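Local coordinates for transcriptional regulator (Rhodococcus jostii, PDB 5CYV), which binds p-coumaroyl-CoA and, as a MarR-family transcriptional regulator of p-hydroxycinnamate metabolism, probably binds DNA, at residues V73-T85 against K94-R106. Numbering follows the deposited sequence. Where two conformers were deposited one is given.
Sequences VDELEERGLVVRT and KLIAATEEGRRLR
The guanidinium of Arg79 carries Leu81 CD1 over one face, offset toward the rim, and its NH2 meets Leu105 CD2 obliquely. Its NH1 is hydrogen-bonded to Thr33 O. The guanidinium of Arg84 has Val73 CG1 over its centre, 3.4 Å above the plane. At its edge, in plane, lies the Asp74 carboxylate, and NH1 and NH2 both bond to the single oxygen OD1. Glu77 joins this salt-bridge network through a weak bond from Arg84 NH1 to OE1, and its OE2 accepts from Arg84 N.

The contact forms the base of the beta-hairpin wing of a winged helix-turn-helix domain, as in other MarR proteins, together with the helix ends on its two flanks. Strands 82-87 and 94-98 run antiparallel, joined by paired backbone bonds between Val83 and Ala97 and between Thr85 and Leu95. Val82 and Ile96 lie side by side on one face of the hairpin, with Ile96 CG2 3.9 Å from Val82 CB. Ile96 CD1 reaches on to Val73 CG2 (3.7 Å), tying helix 70-78 to the wing. On the other face Thr85 CG2 packs on Ala97 CB.

Helix 70-78 ends in a Schellman motif at Gly80, and Thr99 is the N-cap of helix 100-121. With chi1 at 62°, Thr99 OG1 sits between backbone N and carbonyl carbon. There it gives a bond to Gly80 O and accepts one from Gly102 N. A valine here would probably leave Gly80 O and Gly102 N without this shared partner and weaken the cap. Leu81 CD1 touches Leu105 CD2 at 3.5 Å. Thr99 N bonds to Leu81 O at 3.0 Å, from above the carbonyl plane, and Gly102 CA approaches the same oxygen at 3.4 Å.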
loop_
_atom_site.group_PDB
_atom_site.type_symbol
_atom_site.label_atom_id
_atom_site.label_comp_id
_atom_site.label_asym_id
_atom_site.label_seq_id
_atom_site.Cartn_x
_atom_site.Cartn_y
_atom_site.Cartn_z
ATOM N N VAL B 73 18.901 8.840 1.410
ATOM C CA VAL B 73 19.845 9.487 2.333
ATOM C C VAL B 73 20.578 10.611 1.623
ATOM O O VAL B 73 20.744 11.701 2.229
ATOM C CB VAL B 73 20.811 8.466 2.952
ATOM C CG1 VAL B 73 21.873 9.177 3.818
ATOM C CG2 VAL B 73 19.985 7.410 3.763
ATOM N N ASP B 74 20.968 10.427 0.342
ATOM C CA ASP B 74 21.643 11.513 -0.367
ATOM C C ASP B 74 20.741 12.746 -0.427
ATOM O O ASP B 74 21.205 13.880 -0.303
ATOM C CB ASP B 74 22.014 11.094 -1.802
ATOM C CG ASP B 74 23.128 10.042 -1.885
ATOM O OD1 ASP B 74 23.867 9.801 -0.908
ATOM O OD2 ASP B 74 23.269 9.474 -3.020
ATOM N N GLU B 75 19.456 12.524 -0.719
ATOM C CA GLU B 75 18.506 13.626 -0.808
ATOM C C GLU B 75 18.407 14.361 0.529
ATOM O O GLU B 75 18.449 15.599 0.575
ATOM C CB GLU B 75 17.138 13.096 -1.263
ATOM C CG GLU B 75 16.067 14.135 -1.241
ATOM C CD GLU B 75 14.716 13.656 -1.758
ATOM O OE1 GLU B 75 13.759 14.434 -1.605
ATOM O OE2 GLU B 75 14.580 12.516 -2.257
ATOM N N LEU B 76 18.277 13.601 1.604
ATOM C CA LEU B 76 18.142 14.229 2.896
ATOM C C LEU B 76 19.427 14.907 3.290
ATOM O O LEU B 76 19.383 15.981 3.945
ATOM C CB LEU B 76 17.774 13.163 3.935
ATOM C CG LEU B 76 16.365 12.555 3.757
ATOM C CD1 LEU B 76 16.236 11.403 4.708
ATOM C CD2 LEU B 76 15.263 13.586 4.074
ATOM N N GLU B 77 20.562 14.327 2.907
ATOM C CA GLU B 77 21.842 14.916 3.300
ATOM C C GLU B 77 22.073 16.236 2.537
ATOM O O GLU B 77 22.564 17.207 3.121
ATOM C CB GLU B 77 23.009 13.928 3.093
ATOM C CG GLU B 77 24.312 14.411 3.851
ATOM C CD GLU B 77 25.452 13.365 3.965
ATOM O OE1 GLU B 77 25.475 12.426 3.133
ATOM O OE2 GLU B 77 26.381 13.517 4.834
ATOM N N GLU B 78 21.689 16.293 1.272
ATOM C CA GLU B 78 21.864 17.518 0.508
ATOM C C GLU B 78 21.042 18.655 1.086
ATOM O O GLU B 78 21.439 19.824 0.927
ATOM C CB GLU B 78 21.490 17.299 -0.960
ATOM C CG GLU B 78 21.781 18.509 -1.790
ATOM C CD GLU B 78 23.254 18.714 -2.026
ATOM O OE1 GLU B 78 23.994 17.703 -2.058
ATOM O OE2 GLU B 78 23.672 19.887 -2.183
ATOM N N ARG B 79 19.922 18.329 1.750
ATOM C CA ARG B 79 19.117 19.351 2.402
ATOM C C ARG B 79 19.545 19.638 3.816
ATOM O O ARG B 79 18.915 20.462 4.491
ATOM C CB ARG B 79 17.631 18.945 2.416
ATOM C CG ARG B 79 16.930 19.012 1.066
ATOM C CD ARG B 79 15.469 18.634 1.239
ATOM N NE ARG B 79 14.739 19.650 2.013
ATOM C CZ ARG B 79 13.437 19.525 2.340
ATOM N NH1 ARG B 79 12.746 18.486 1.945
ATOM N NH2 ARG B 79 12.839 20.468 3.064
ATOM N N GLY B 80 20.587 18.957 4.297
ATOM C CA GLY B 80 21.062 19.243 5.644
ATOM C C GLY B 80 20.165 18.650 6.748
ATOM O O GLY B 80 20.199 19.083 7.900
ATOM N N LEU B 81 19.421 17.631 6.390
ATOM C CA LEU B 81 18.460 17.046 7.324
ATOM C C LEU B 81 19.032 15.812 8.029
ATOM O O LEU B 81 18.588 15.454 9.111
ATOM C CB LEU B 81 17.167 16.643 6.597
ATOM C CG LEU B 81 16.475 17.786 5.863
ATOM C CD1 LEU B 81 15.304 17.279 5.023
ATOM C CD2 LEU B 81 15.957 18.797 6.928
ATOM N N VAL B 82 19.961 15.111 7.366
ATOM C CA VAL B 82 20.687 14.013 8.036
ATOM C C VAL B 82 22.132 14.135 7.658
ATOM O O VAL B 82 22.477 14.832 6.682
ATOM C CB VAL B 82 20.180 12.585 7.632
ATOM C CG1 VAL B 82 18.705 12.390 7.916
ATOM C CG2 VAL B 82 20.441 12.271 6.117
ATOM N N VAL B 83 22.989 13.461 8.422
ATOM C CA VAL B 83 24.405 13.393 8.141
ATOM C C VAL B 83 24.816 11.926 8.193
ATOM O O VAL B 83 24.334 11.187 9.041
ATOM C CB VAL B 83 25.250 14.206 9.164
ATOM C CG1 VAL B 83 26.696 13.902 8.975
ATOM C CG2 VAL B 83 25.047 15.679 8.932
ATOM N N ARG B 84 25.686 11.511 7.297
ATOM C CA ARG B 84 26.283 10.192 7.439
ATOM C C ARG B 84 27.418 10.286 8.433
ATOM O O ARG B 84 28.419 11.022 8.197
ATOM C CB ARG B 84 26.779 9.682 6.094
ATOM C CG ARG B 84 25.675 9.376 5.095
ATOM C CD ARG B 84 26.289 8.747 3.837
ATOM N NE ARG B 84 25.285 8.060 3.006
ATOM C CZ ARG B 84 24.708 8.595 1.936
ATOM N NH1 ARG B 84 25.015 9.851 1.592
ATOM N NH2 ARG B 84 23.850 7.894 1.195
ATOM N N THR B 85 27.293 9.563 9.535
ATOM C CA THR B 85 28.289 9.609 10.585
ATOM C C THR B 85 28.740 8.214 10.958
ATOM O O THR B 85 28.362 7.230 10.279
ATOM C CB THR B 85 27.744 10.403 11.816
ATOM O OG1 THR B 85 28.786 10.653 12.743
ATOM C CG2 THR B 85 26.553 9.716 12.534
ATOM N N LYS B 94 28.182 2.417 10.307
ATOM C CA LYS B 94 27.825 3.690 9.734
ATOM C C LYS B 94 26.383 4.009 10.100
ATOM O O LYS B 94 25.512 3.112 10.014
ATOM C CB LYS B 94 28.000 3.666 8.229
ATOM C CG LYS B 94 29.506 3.478 7.879
ATOM C CD LYS B 94 29.718 3.372 6.409
ATOM C CE LYS B 94 31.183 3.089 6.067
ATOM N NZ LYS B 94 31.281 2.853 4.611
ATOM N N LEU B 95 26.148 5.237 10.560
ATOM C CA LEU B 95 24.799 5.653 10.937
ATOM C C LEU B 95 24.322 6.832 10.130
ATOM O O LEU B 95 25.104 7.697 9.691
ATOM C CB LEU B 95 24.739 5.991 12.428
ATOM C CG LEU B 95 25.068 4.854 13.386
ATOM C CD1 LEU B 95 25.007 5.421 14.776
ATOM C CD2 LEU B 95 24.097 3.632 13.277
ATOM N N ILE B 96 23.019 6.866 9.905
ATOM C CA ILE B 96 22.332 8.012 9.327
ATOM C C ILE B 96 21.736 8.799 10.485
ATOM O O ILE B 96 20.860 8.295 11.191
ATOM C CB ILE B 96 21.206 7.529 8.370
ATOM C CG1 ILE B 96 21.775 6.640 7.256
ATOM C CG2 ILE B 96 20.442 8.743 7.797
ATOM C CD1 ILE B 96 20.777 5.562 6.838
ATOM N N ALA B 97 22.313 9.961 10.757
ATOM C CA ALA B 97 21.900 10.748 11.937
ATOM C C ALA B 97 21.161 12.003 11.562
ATOM O O ALA B 97 21.608 12.785 10.730
ATOM C CB ALA B 97 23.164 11.137 12.796
ATOM N N ALA B 98 20.049 12.244 12.238
ATOM C CA ALA B 98 19.336 13.463 11.992
ATOM C C ALA B 98 20.028 14.672 12.542
ATOM O O ALA B 98 20.655 14.639 13.605
ATOM C CB ALA B 98 17.936 13.354 12.609
ATOM N N THR B 99 19.928 15.786 11.813
ATOM C CA THR B 99 20.444 17.047 12.320
ATOM C C THR B 99 19.391 17.792 13.109
ATOM O O THR B 99 18.240 17.372 13.088
ATOM C CB THR B 99 20.899 17.952 11.164
ATOM O OG1 THR B 99 19.772 18.242 10.338
ATOM C CG2 THR B 99 21.967 17.249 10.262
ATOM N N GLU B 100 19.759 18.888 13.763
ATOM C CA GLU B 100 18.741 19.733 14.393
ATOM C C GLU B 100 17.646 20.154 13.409
ATOM O O GLU B 100 16.434 20.101 13.710
ATOM C CB GLU B 100 19.433 20.962 15.000
ATOM C CG GLU B 100 18.664 22.244 14.897
ATOM C CD GLU B 100 19.058 23.239 15.984
ATOM O OE1 GLU B 100 20.231 23.211 16.431
ATOM O OE2 GLU B 100 18.192 24.049 16.382
ATOM N N GLU B 101 18.040 20.536 12.198
ATOM C CA GLU B 101 17.051 20.937 11.188
ATOM C C GLU B 101 16.180 19.756 10.720
ATOM O O GLU B 101 14.950 19.866 10.544
ATOM C CB GLU B 101 17.775 21.581 10.006
ATOM C CG GLU B 101 16.887 21.969 8.842
ATOM C CD GLU B 101 15.727 22.888 9.223
ATOM O OE1 GLU B 101 15.853 23.719 10.153
ATOM O OE2 GLU B 101 14.659 22.773 8.574
ATOM N N GLY B 102 16.807 18.594 10.595
ATOM C CA GLY B 102 16.058 17.376 10.310
ATOM C C GLY B 102 15.025 17.039 11.400
ATOM O O GLY B 102 13.918 16.624 11.078
ATOM N N ARG B 103 15.384 17.235 12.651
ATOM C CA ARG B 103 14.424 16.930 13.725
ATOM C C ARG B 103 13.284 17.926 13.675
ATOM O O ARG B 103 12.101 17.554 13.899
ATOM C CB ARG B 103 15.085 16.921 15.104
ATOM C CG ARG B 103 16.077 15.791 15.266
ATOM C CD ARG B 103 16.683 15.727 16.691
ATOM N NE ARG B 103 17.657 14.603 16.713
ATOM C CZ ARG B 103 17.303 13.316 16.841
ATOM N NH1 ARG B 103 16.017 12.974 17.035
ATOM N NH2 ARG B 103 18.243 12.383 16.816
ATOM N N ARG B 104 13.598 19.187 13.387
ATOM C CA ARG B 104 12.529 20.192 13.345
ATOM C C ARG B 104 11.563 19.890 12.174
ATOM O O ARG B 104 10.326 19.970 12.320
ATOM C CB ARG B 104 13.132 21.597 13.229
ATOM C CG ARG B 104 12.141 22.681 12.844
ATOM C CD ARG B 104 12.733 23.753 11.900
ATOM N NE ARG B 104 12.343 23.502 10.508
ATOM C CZ ARG B 104 11.104 23.606 10.016
ATOM N NH1 ARG B 104 10.077 23.975 10.784
ATOM N NH2 ARG B 104 10.894 23.338 8.731
ATOM N N LEU B 105 12.099 19.495 11.022
ATOM C CA LEU B 105 11.256 19.174 9.873
ATOM C C LEU B 105 10.479 17.906 10.133
ATOM O O LEU B 105 9.312 17.785 9.742
ATOM C CB LEU B 105 12.118 19.036 8.609
ATOM C CG LEU B 105 11.278 18.837 7.354
ATOM C CD1 LEU B 105 10.445 20.075 7.062
ATOM C CD2 LEU B 105 12.177 18.453 6.141
ATOM N N ARG B 106 11.111 16.973 10.831
ATOM C CA ARG B 106 10.431 15.719 11.101
ATOM C C ARG B 106 9.243 15.966 12.022
ATOM O O ARG B 106 8.185 15.359 11.853
ATOM C CB ARG B 106 11.390 14.711 11.735
ATOM C CG ARG B 106 10.699 13.568 12.458
ATOM C CD ARG B 106 11.277 13.364 13.849
ATOM N NE ARG B 106 10.548 12.348 14.601
ATOM C CZ ARG B 106 9.455 12.589 15.319
ATOM N NH1 ARG B 106 8.961 13.818 15.385
ATOM N NH2 ARG B 106 8.857 11.602 15.972
#